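Local coordinates for protein diacylglycerol lipase (Aspergillus oryzae, PDB 5XK2) that probably hydrolyses the ester bonds of mono- and diacylglycerols, as a fungal class 3 lipase with an alpha/beta-hydrolase fold, at residues P181-K186 and V219-E224; N197-T202 and P223-T228; F201-D206 and A229-T234. All blocks are in the same frame, centred on the assembly; numbering follows the deposited sequence.

Interaction 1 (P181-K186 and V219-E224); sequences PRVANK and VHISPE
Arg182 lays the aliphatic part of its side chain over one face of the His220 imidazole. Its CG sits above the ring centre, 3.4 Å from the centroid and 8° off the ring normal, a CH-pi contact, and NE follows at 3.5 Å from His220 CD2. The chain runs extended from CG to NE and crosses the histidine at about a right angle, the guanidinium plane turned 44° from the ring. Arg182 CD meanwhile rests against Val219 O. Val219 N donates to Ala184 O at 2.9 Å in a nearly straight bond (163°). Val219 O receives water 1 at 2.6 Å, and the same water accepts from Val183 N, so one solvent molecule joins the two backbones. Among the apolar contacts, Val219 CG2 packs on Lys186 CA at 3.5 Å and Ile221 CD1 reaches Val183 CG2 at 4.3 Å.

The polar ends are fixed by a second shell. His220 NE2 donates to Pro209 O and Arg182 NH1 to Pro212 O, two carbonyls of one loop, which hold the imidazole and the guanidinium in their crossed arrangement. Asn185 OD1 accepts from Leu188 N, as N-cap of helix 186-195, and also from Lys115 N; Ala189 of that helix touches both Ala184 and Val219. The whole is a loop-to-loop junction of the alpha/beta-hydrolase fold: the strand-to-helix connection after strand 173-178 meets the loop that leads into strand 224-227.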
loop_
_atom_site.group_PDB
_atom_site.type_symbol
_atom_site.label_atom_id
_atom_site.label_comp_id
_atom_site.label_asym_id
_atom_site.label_seq_id
_atom_site.Cartn_x
_atom_site.Cartn_y
_atom_site.Cartn_z
ATOM N N PRO A 181 -0.608 11.534 -8.897
ATOM C CA PRO A 181 -0.289 10.681 -10.050
ATOM C C PRO A 181 -0.507 11.422 -11.369
ATOM O O PRO A 181 -1.246 12.401 -11.407
ATOM C CB PRO A 181 -1.307 9.540 -9.948
ATOM C CG PRO A 181 -1.779 9.540 -8.516
ATOM C CD PRO A 181 -1.674 10.974 -8.040
ATOM N N ARG A 182 0.096 10.923 -12.446
ATOM C CA ARG A 182 -0.271 11.371 -13.799
ATOM C C ARG A 182 -1.717 10.967 -14.120
ATOM O O ARG A 182 -2.204 9.938 -13.612
ATOM C CB ARG A 182 0.669 10.772 -14.835
ATOM C CG ARG A 182 2.108 11.215 -14.665
ATOM C CD ARG A 182 2.973 10.703 -15.805
ATOM N NE ARG A 182 4.358 11.171 -15.652
ATOM C CZ ARG A 182 5.356 10.445 -15.158
ATOM N NH1 ARG A 182 5.154 9.184 -14.766
ATOM N NH2 ARG A 182 6.579 10.984 -15.068
ATOM N N VAL A 183 -2.436 11.848 -14.819
ATOM C CA VAL A 183 -3.782 11.536 -15.304
ATOM C C VAL A 183 -4.018 11.565 -16.802
ATOM O O VAL A 183 -5.076 11.155 -17.259
ATOM C CB VAL A 183 -4.803 12.468 -14.654
ATOM C CG1 VAL A 183 -4.716 12.314 -13.132
ATOM C CG2 VAL A 183 -4.545 13.934 -15.042
ATOM N N ALA A 184 -3.054 12.064 -17.561
ATOM C CA ALA A 184 -3.327 12.531 -18.917
ATOM C C ALA A 184 -2.291 12.046 -19.918
ATOM O O ALA A 184 -1.127 11.885 -19.578
ATOM C CB ALA A 184 -3.373 14.075 -18.936
ATOM N N ASN A 185 -2.705 11.843 -21.164
ATOM C CA ASN A 185 -1.724 11.660 -22.236
ATOM C C ASN A 185 -1.181 13.026 -22.653
ATOM O O ASN A 185 -1.543 14.044 -22.046
ATOM C CB ASN A 185 -2.325 10.875 -23.424
ATOM C CG ASN A 185 -3.363 11.661 -24.231
ATOM O OD1 ASN A 185 -3.859 12.713 -23.828
ATOM N ND2 ASN A 185 -3.717 11.111 -25.402
ATOM N N LYS A 186 -0.295 13.085 -23.645
ATOM C CA LYS A 186 0.351 14.378 -23.901
ATOM C C LYS A 186 -0.647 15.462 -24.363
ATOM O O LYS A 186 -0.623 16.565 -23.822
ATOM C CB LYS A 186 1.525 14.248 -24.910
ATOM C CG LYS A 186 2.511 15.428 -24.797
ATOM C CD LYS A 186 3.813 15.199 -25.583
ATOM C CE LYS A 186 4.902 16.179 -25.139
ATOM N NZ LYS A 186 6.243 15.833 -25.703
ATOM N N VAL A 219 1.797 11.741 -19.371
ATOM C CA VAL A 219 2.741 12.787 -19.016
ATOM C C VAL A 219 2.115 13.598 -17.887
ATOM O O VAL A 219 1.018 13.280 -17.450
ATOM C CB VAL A 219 3.097 13.675 -20.226
ATOM C CG1 VAL A 219 3.738 12.830 -21.311
ATOM C CG2 VAL A 219 1.880 14.341 -20.745
ATOM N N HIS A 220 2.809 14.616 -17.383
ATOM C CA HIS A 220 2.248 15.424 -16.290
ATOM C C HIS A 220 1.778 16.780 -16.777
ATOM O O HIS A 220 2.325 17.349 -17.732
ATOM C CB HIS A 220 3.292 15.671 -15.177
ATOM C CG HIS A 220 3.229 14.722 -14.026
ATOM N ND1 HIS A 220 2.104 14.586 -13.234
ATOM C CD2 HIS A 220 4.176 13.922 -13.473
ATOM C CE1 HIS A 220 2.348 13.718 -12.272
ATOM N NE2 HIS A 220 3.605 13.305 -12.384
ATOM N N ILE A 221 0.765 17.308 -16.098
ATOM C CA ILE A 221 0.431 18.713 -16.165
ATOM C C ILE A 221 1.627 19.528 -15.691
ATOM O O ILE A 221 2.320 19.137 -14.746
ATOM C CB ILE A 221 -0.800 19.007 -15.284
ATOM C CG1 ILE A 221 -2.004 18.247 -15.835
ATOM C CG2 ILE A 221 -1.072 20.504 -15.171
ATOM C CD1 ILE A 221 -3.082 17.967 -14.758
ATOM N N SER A 222 1.878 20.648 -16.359
ATOM C CA SER A 222 2.977 21.537 -16.017
ATOM C C SER A 222 2.414 22.860 -15.468
ATOM O O SER A 222 1.313 23.265 -15.835
ATOM C CB SER A 222 3.838 21.763 -17.277
ATOM O OG SER A 222 4.745 22.834 -17.097
ATOM N N PRO A 223 3.150 23.541 -14.574
ATOM C CA PRO A 223 4.469 23.148 -14.056
ATOM C C PRO A 223 4.403 22.216 -12.857
ATOM O O PRO A 223 3.335 21.933 -12.316
ATOM C CB PRO A 223 5.082 24.491 -13.627
ATOM C CG PRO A 223 3.884 25.290 -13.172
ATOM C CD PRO A 223 2.758 24.884 -14.116
ATOM N N GLU A 224 5.578 21.788 -12.423
ATOM C CA GLU A 224 5.740 20.998 -11.205
ATOM C C GLU A 224 6.238 21.913 -10.104
ATOM O O GLU A 224 7.236 22.617 -10.297
ATOM C CB GLU A 224 6.739 19.858 -11.442
ATOM C CG GLU A 224 7.147 19.071 -10.164
ATOM C CD GLU A 224 8.254 18.039 -10.440
ATOM O OE1 GLU A 224 8.638 17.838 -11.611
ATOM O OE2 GLU A 224 8.758 17.433 -9.479
HETATM O O HOH W 1 -1.171 14.031 -16.180
#

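Interaction 2 (N197-T202 and P223-T228); sequences NNYRFT and PEYYIT
Three backbone hydrogen bonds join strands 198-202 and 224-227: Tyr225 N to Arg200 O at 2.8 Å, Thr202 N to Tyr225 O at 3.0 Å and Ile227 N to Thr202 O at 2.8 Å. Phe201 pairs with Tyr225 and Thr202 with Tyr226, in parallel, and the strand axes are inclined by 33°.

Among the side-chain polar contacts, Thr202 OG1 donates to the anti lone pair of Glu224 OE2 at 2.6 Å. The threonine hydroxyl stands between its own N and carbonyl carbon (chi1 60°), on the sheet face it shares with Glu224; Asn252 N is a second donor to the same carboxylate oxygen. Arg200 bends at chi3, bringing NH2 to 3.4 Å from Glu224 CB, while NE bonds Ile221 O. Too far apart for a salt bridge, Arg200 NH2 and Glu224 OE1 are joined by water 4, in the guanidinium plane. Both strands belong to the central, largely parallel sheet of the alpha/beta-hydrolase fold, with strand 224-227 between 198-203 and 240-243.

Aromatic packing fills the other face. Tyr199, Phe201 and Tyr225 cluster obliquely; Phe201 CD2 touches Tyr225 CB at 3.5 Å, and Phe18 meets the rings of all three. Tyr225 OH comes to the edge of the Tyr199 ring, near its plane, 3.5 Å from CD1. Water 3 bonds this hydroxyl and Asn198 O; water 2 joins Arg200 N, Pro223 O and, weakly, Asn198 O.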
loop_
_atom_site.group_PDB
_atom_site.type_symbol
_atom_site.label_atom_id
_atom_site.label_comp_id
_atom_site.label_asym_id
_atom_site.label_seq_id
_atom_site.Cartn_x
_atom_site.Cartn_y
_atom_site.Cartn_z
ATOM N N ASN A 197 -3.828 28.250 -14.002
ATOM C CA ASN A 197 -4.324 28.083 -12.621
ATOM C C ASN A 197 -4.154 26.655 -12.133
ATOM O O ASN A 197 -5.048 26.112 -11.481
ATOM C CB ASN A 197 -5.804 28.484 -12.511
ATOM C CG ASN A 197 -6.070 29.929 -12.926
ATOM O OD1 ASN A 197 -6.948 30.192 -13.759
ATOM N ND2 ASN A 197 -5.323 30.856 -12.360
ATOM N N ASN A 198 -3.004 26.064 -12.452
ATOM C CA ASN A 198 -2.636 24.717 -12.015
ATOM C C ASN A 198 -1.504 24.731 -11.016
ATOM O O ASN A 198 -0.409 25.219 -11.324
ATOM C CB ASN A 198 -2.207 23.869 -13.201
ATOM C CG ASN A 198 -3.298 23.754 -14.251
ATOM O OD1 ASN A 198 -4.412 23.368 -13.939
ATOM N ND2 ASN A 198 -2.972 24.096 -15.496
ATOM N N TYR A 199 -1.742 24.185 -9.827
ATOM C CA TYR A 199 -0.648 24.023 -8.870
ATOM C C TYR A 199 -0.529 22.562 -8.473
ATOM O O TYR A 199 -1.178 22.090 -7.521
ATOM C CB TYR A 199 -0.902 24.921 -7.650
ATOM C CG TYR A 199 -1.156 26.332 -8.096
ATOM C CD1 TYR A 199 -0.093 27.151 -8.462
ATOM C CD2 TYR A 199 -2.450 26.836 -8.197
ATOM C CE1 TYR A 199 -0.319 28.453 -8.938
ATOM C CE2 TYR A 199 -2.685 28.145 -8.659
ATOM C CZ TYR A 199 -1.598 28.940 -9.024
ATOM O OH TYR A 199 -1.778 30.230 -9.482
ATOM N N ARG A 200 0.403 21.887 -9.133
ATOM C CA ARG A 200 0.650 20.471 -8.910
ATOM C C ARG A 200 1.963 20.322 -8.161
ATOM O O ARG A 200 2.987 20.887 -8.571
ATOM C CB ARG A 200 0.700 19.693 -10.236
ATOM C CG ARG A 200 1.049 18.196 -10.017
ATOM C CD ARG A 200 1.087 17.427 -11.334
ATOM N NE ARG A 200 2.186 17.856 -12.217
ATOM C CZ ARG A 200 3.462 17.480 -12.096
ATOM N NH1 ARG A 200 3.835 16.654 -11.114
ATOM N NH2 ARG A 200 4.368 17.914 -12.984
ATOM N N PHE A 201 1.926 19.574 -7.060
ATOM C CA PHE A 201 3.091 19.439 -6.182
ATOM C C PHE A 201 3.678 18.054 -6.172
ATOM O O PHE A 201 2.972 17.057 -6.282
ATOM C CB PHE A 201 2.707 19.819 -4.745
ATOM C CG PHE A 201 2.243 21.236 -4.623
ATOM C CD1 PHE A 201 0.923 21.557 -4.877
ATOM C CD2 PHE A 201 3.127 22.240 -4.279
ATOM C CE1 PHE A 201 0.474 22.874 -4.774
ATOM C CE2 PHE A 201 2.704 23.555 -4.191
ATOM C CZ PHE A 201 1.369 23.875 -4.444
ATOM N N THR A 202 4.995 18.002 -6.007
ATOM C CA THR A 202 5.699 16.761 -5.716
ATOM C C THR A 202 6.625 16.989 -4.534
ATOM O O THR A 202 6.950 18.132 -4.189
ATOM C CB THR A 202 6.563 16.303 -6.876
ATOM O OG1 THR A 202 7.533 17.334 -7.138
ATOM C CG2 THR A 202 5.710 16.037 -8.144
ATOM N N PRO A 223 3.150 23.541 -14.574
ATOM C CA PRO A 223 4.469 23.148 -14.056
ATOM C C PRO A 223 4.403 22.216 -12.857
ATOM O O PRO A 223 3.335 21.933 -12.316
ATOM C CB PRO A 223 5.082 24.491 -13.627
ATOM C CG PRO A 223 3.884 25.290 -13.172
ATOM C CD PRO A 223 2.758 24.884 -14.116
ATOM N N GLU A 224 5.578 21.788 -12.423
ATOM C CA GLU A 224 5.740 20.998 -11.205
ATOM C C GLU A 224 6.238 21.913 -10.104
ATOM O O GLU A 224 7.236 22.617 -10.297
ATOM C CB GLU A 224 6.739 19.858 -11.442
ATOM C CG GLU A 224 7.147 19.071 -10.164
ATOM C CD GLU A 224 8.254 18.039 -10.440
ATOM O OE1 GLU A 224 8.638 17.838 -11.611
ATOM O OE2 GLU A 224 8.758 17.433 -9.479
ATOM N N TYR A 225 5.576 21.893 -8.950
ATOM C CA TYR A 225 6.113 22.588 -7.782
ATOM C C TYR A 225 6.778 21.527 -6.954
ATOM O O TYR A 225 6.123 20.780 -6.227
ATOM C CB TYR A 225 4.989 23.313 -7.004
ATOM C CG TYR A 225 4.454 24.505 -7.764
ATOM C CD1 TYR A 225 3.506 24.352 -8.781
ATOM C CD2 TYR A 225 4.932 25.782 -7.497
ATOM C CE1 TYR A 225 3.045 25.441 -9.489
ATOM C CE2 TYR A 225 4.477 26.878 -8.215
ATOM C CZ TYR A 225 3.526 26.694 -9.206
ATOM O OH TYR A 225 3.057 27.791 -9.935
ATOM N N TYR A 226 8.110 21.501 -7.039
ATOM C CA TYR A 226 8.915 20.420 -6.476
ATOM C C TYR A 226 9.408 20.839 -5.107
ATOM O O TYR A 226 10.212 21.771 -4.982
ATOM C CB TYR A 226 10.078 20.130 -7.430
ATOM C CG TYR A 226 11.091 19.099 -7.000
ATOM C CD1 TYR A 226 10.701 17.867 -6.453
ATOM C CD2 TYR A 226 12.446 19.342 -7.197
ATOM C CE1 TYR A 226 11.661 16.916 -6.101
ATOM C CE2 TYR A 226 13.394 18.403 -6.862
ATOM C CZ TYR A 226 13.001 17.199 -6.313
ATOM O OH TYR A 226 13.986 16.287 -5.993
ATOM N N ILE A 227 8.897 20.170 -4.078
ATOM C CA ILE A 227 9.233 20.493 -2.693
ATOM C C ILE A 227 10.400 19.634 -2.249
ATOM O O ILE A 227 10.338 18.412 -2.348
ATOM C CB ILE A 227 8.057 20.235 -1.734
ATOM C CG1 ILE A 227 6.792 20.958 -2.194
ATOM C CG2 ILE A 227 8.447 20.621 -0.291
ATOM C CD1 ILE A 227 5.540 20.358 -1.548
ATOM N N THR A 228 11.490 20.271 -1.842
ATOM C CA THR A 228 12.684 19.545 -1.378
ATOM C C THR A 228 12.958 19.635 0.133
ATOM O O THR A 228 14.049 19.306 0.584
ATOM C CB THR A 228 13.922 19.980 -2.180
ATOM O OG1 THR A 228 14.002 21.407 -2.221
ATOM C CG2 THR A 228 13.832 19.423 -3.596
HETATM O O HOH W 2 0.896 22.835 -11.785
HETATM O O HOH W 3 1.167 27.499 -11.926
HETATM O O HOH W 4 7.223 17.543 -13.959
#

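Interaction 3 (F201-D206 and A229-T234); sequences FTHNDD and APDNTT
His203 and Asn204 both direct side-chain nitrogens at Ala229 O, at the point where strand 198-203 of the alpha/beta-hydrolase sheet ends and the chain turns toward Asp206, the probable acid of a Ser-His-Asp triad.

His203, the last residue of the strand, makes the stronger bond. Its CG lies anti to the backbone N (chi1 -180°), extending the imidazole toward segment 229-234, where NE2 donates to Ala229 O at 2.7 Å. The bond is nearly straight (163°), and the acceptor lies close to the ring plane. Ser267 O takes up ND1, so both ring nitrogens are engaged and the rotation of the imidazole is set. Asp231 OD1 stands at the same ring's edge, 3.1 Å from CE1, its carboxylate plane turned 47° from the imidazole; OD2 of this carboxylate pairs with His266 ND1.

Asn204 follows in the type II' turn from His203 to Asp206, which is closed by the bond from Asp206 N to His203 O at 3.0 Å. Asn204 ND2 adds a weak, bent second bond to Ala229 O at 3.2 Å. Water 5 accepts from Asn204 ND2 at 2.9 Å while donating to Asp231 OD1 at 2.8 Å. At the end of the turn, Asp206 OD2 bonds His268 ND1, consistent with a charge relay. Within the facing loop, Thr233 OG1 donates to Pro230 O at 2.8 Å.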
loop_
_atom_site.group_PDB
_atom_site.type_symbol
_atom_site.label_atom_id
_atom_site.label_comp_id
_atom_site.label_asym_id
_atom_site.label_seq_id
_atom_site.Cartn_x
_atom_site.Cartn_y
_atom_site.Cartn_z
ATOM N N PHE A 201 1.926 19.574 -7.060
ATOM C CA PHE A 201 3.091 19.439 -6.182
ATOM C C PHE A 201 3.678 18.054 -6.172
ATOM O O PHE A 201 2.972 17.057 -6.282
ATOM C CB PHE A 201 2.707 19.819 -4.745
ATOM C CG PHE A 201 2.243 21.236 -4.623
ATOM C CD1 PHE A 201 0.923 21.557 -4.877
ATOM C CD2 PHE A 201 3.127 22.240 -4.279
ATOM C CE1 PHE A 201 0.474 22.874 -4.774
ATOM C CE2 PHE A 201 2.704 23.555 -4.191
ATOM C CZ PHE A 201 1.369 23.875 -4.444
ATOM N N THR A 202 4.995 18.002 -6.007
ATOM C CA THR A 202 5.699 16.761 -5.716
ATOM C C THR A 202 6.625 16.989 -4.534
ATOM O O THR A 202 6.950 18.132 -4.189
ATOM C CB THR A 202 6.563 16.303 -6.876
ATOM O OG1 THR A 202 7.533 17.334 -7.138
ATOM C CG2 THR A 202 5.710 16.037 -8.144
ATOM N N HIS A 203 7.054 15.908 -3.907
ATOM C CA HIS A 203 7.906 16.051 -2.732
ATOM C C HIS A 203 9.040 15.063 -2.795
ATOM O O HIS A 203 8.800 13.858 -2.699
ATOM C CB HIS A 203 7.088 15.831 -1.456
ATOM C CG HIS A 203 7.896 15.974 -0.198
ATOM N ND1 HIS A 203 7.794 15.091 0.854
ATOM C CD2 HIS A 203 8.836 16.886 0.161
ATOM C CE1 HIS A 203 8.617 15.462 1.823
ATOM N NE2 HIS A 203 9.264 16.543 1.430
ATOM N N ASN A 204 10.264 15.576 -2.931
ATOM C CA ASN A 204 11.455 14.719 -2.974
ATOM C C ASN A 204 11.233 13.512 -3.884
ATOM O O ASN A 204 10.850 13.679 -5.053
ATOM C CB ASN A 204 11.862 14.306 -1.548
ATOM C CG ASN A 204 12.431 15.483 -0.766
ATOM O OD1 ASN A 204 13.062 16.365 -1.351
ATOM N ND2 ASN A 204 12.211 15.497 0.549
ATOM N N ASP A 205 11.478 12.317 -3.353
ATOM C CA ASP A 205 11.436 11.064 -4.116
ATOM C C ASP A 205 10.091 10.339 -4.015
ATOM O O ASP A 205 10.028 9.118 -4.156
ATOM C CB ASP A 205 12.597 10.131 -3.731
ATOM C CG ASP A 205 12.658 9.810 -2.254
ATOM O OD1 ASP A 205 11.894 10.391 -1.457
ATOM O OD2 ASP A 205 13.518 8.967 -1.892
ATOM N N ASP A 206 9.033 11.061 -3.677
ATOM C CA ASP A 206 7.694 10.436 -3.600
ATOM C C ASP A 206 7.436 9.550 -4.838
ATOM O O ASP A 206 7.581 9.997 -5.961
ATOM C CB ASP A 206 6.657 11.562 -3.494
ATOM C CG ASP A 206 5.220 11.063 -3.443
ATOM O OD1 ASP A 206 4.978 9.834 -3.441
ATOM O OD2 ASP A 206 4.329 11.942 -3.387
ATOM N N ALA A 229 12.020 20.157 0.907
ATOM C CA ALA A 229 12.177 20.163 2.362
ATOM C C ALA A 229 12.129 18.746 2.953
ATOM O O ALA A 229 11.408 17.894 2.440
ATOM C CB ALA A 229 11.081 21.021 2.980
ATOM N N PRO A 230 12.843 18.501 4.067
ATOM C CA PRO A 230 12.684 17.223 4.767
ATOM C C PRO A 230 11.248 17.025 5.286
ATOM O O PRO A 230 10.510 18.007 5.544
ATOM C CB PRO A 230 13.668 17.333 5.945
ATOM C CG PRO A 230 14.650 18.372 5.529
ATOM C CD PRO A 230 13.850 19.365 4.714
ATOM N N ASP A 231 10.859 15.764 5.468
ATOM C CA ASP A 231 9.591 15.448 6.122
ATOM C C ASP A 231 9.410 16.181 7.449
ATOM O O ASP A 231 10.355 16.288 8.232
ATOM C CB ASP A 231 9.482 13.956 6.448
ATOM C CG ASP A 231 9.485 13.061 5.230
ATOM O OD1 ASP A 231 9.320 13.545 4.093
ATOM O OD2 ASP A 231 9.646 11.839 5.444
ATOM N N ASN A 232 8.192 16.667 7.686
ATOM C CA ASN A 232 7.792 17.212 8.993
ATOM C C ASN A 232 8.667 18.383 9.381
ATOM O O ASN A 232 9.146 18.483 10.513
ATOM C CB ASN A 232 7.840 16.119 10.058
ATOM C CG ASN A 232 6.953 16.412 11.256
ATOM O OD1 ASN A 232 6.194 17.389 11.278
ATOM N ND2 ASN A 232 7.030 15.546 12.256
ATOM N N THR A 233 8.897 19.268 8.412
ATOM C CA THR A 233 9.602 20.507 8.683
ATOM C C THR A 233 8.883 21.648 7.983
ATOM O O THR A 233 8.127 21.426 7.052
ATOM C CB THR A 233 11.085 20.486 8.204
ATOM O OG1 THR A 233 11.135 20.432 6.768
ATOM C CG2 THR A 233 11.845 19.309 8.816
ATOM N N THR A 234 9.160 22.867 8.423
ATOM C CA THR A 234 8.571 24.046 7.794
ATOM C C THR A 234 9.223 24.267 6.438
ATOM O O THR A 234 10.435 24.381 6.348
ATOM C CB THR A 234 8.760 25.293 8.672
ATOM O OG1 THR A 234 8.050 25.111 9.905
ATOM C CG2 THR A 234 8.239 26.553 7.952
HETATM O O HOH W 5 11.056 13.207 1.951
#

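Overall arrangement
Interaction 2 is the central piece, its centre about 11 Å from that of interaction 1 and about 12 Å from that of interaction 3. Toward interaction 1 the connection is through Arg200, whose NH2 packs 3.3 Å from His220 CB; Pro223 and Glu224 belong to both contacts. Toward interaction 3 the strand pairing continues, with Asn204 N 2.9 Å from Ile227 O, and Phe201 and Thr202 are shared. Strand 224-227 thus leads from the 219-224 loop to the neighbourhood of the turn carrying Asp206, which with Ser153 and His268 probably forms the triad; Pro181 of interaction 1 lies near that site without touching it.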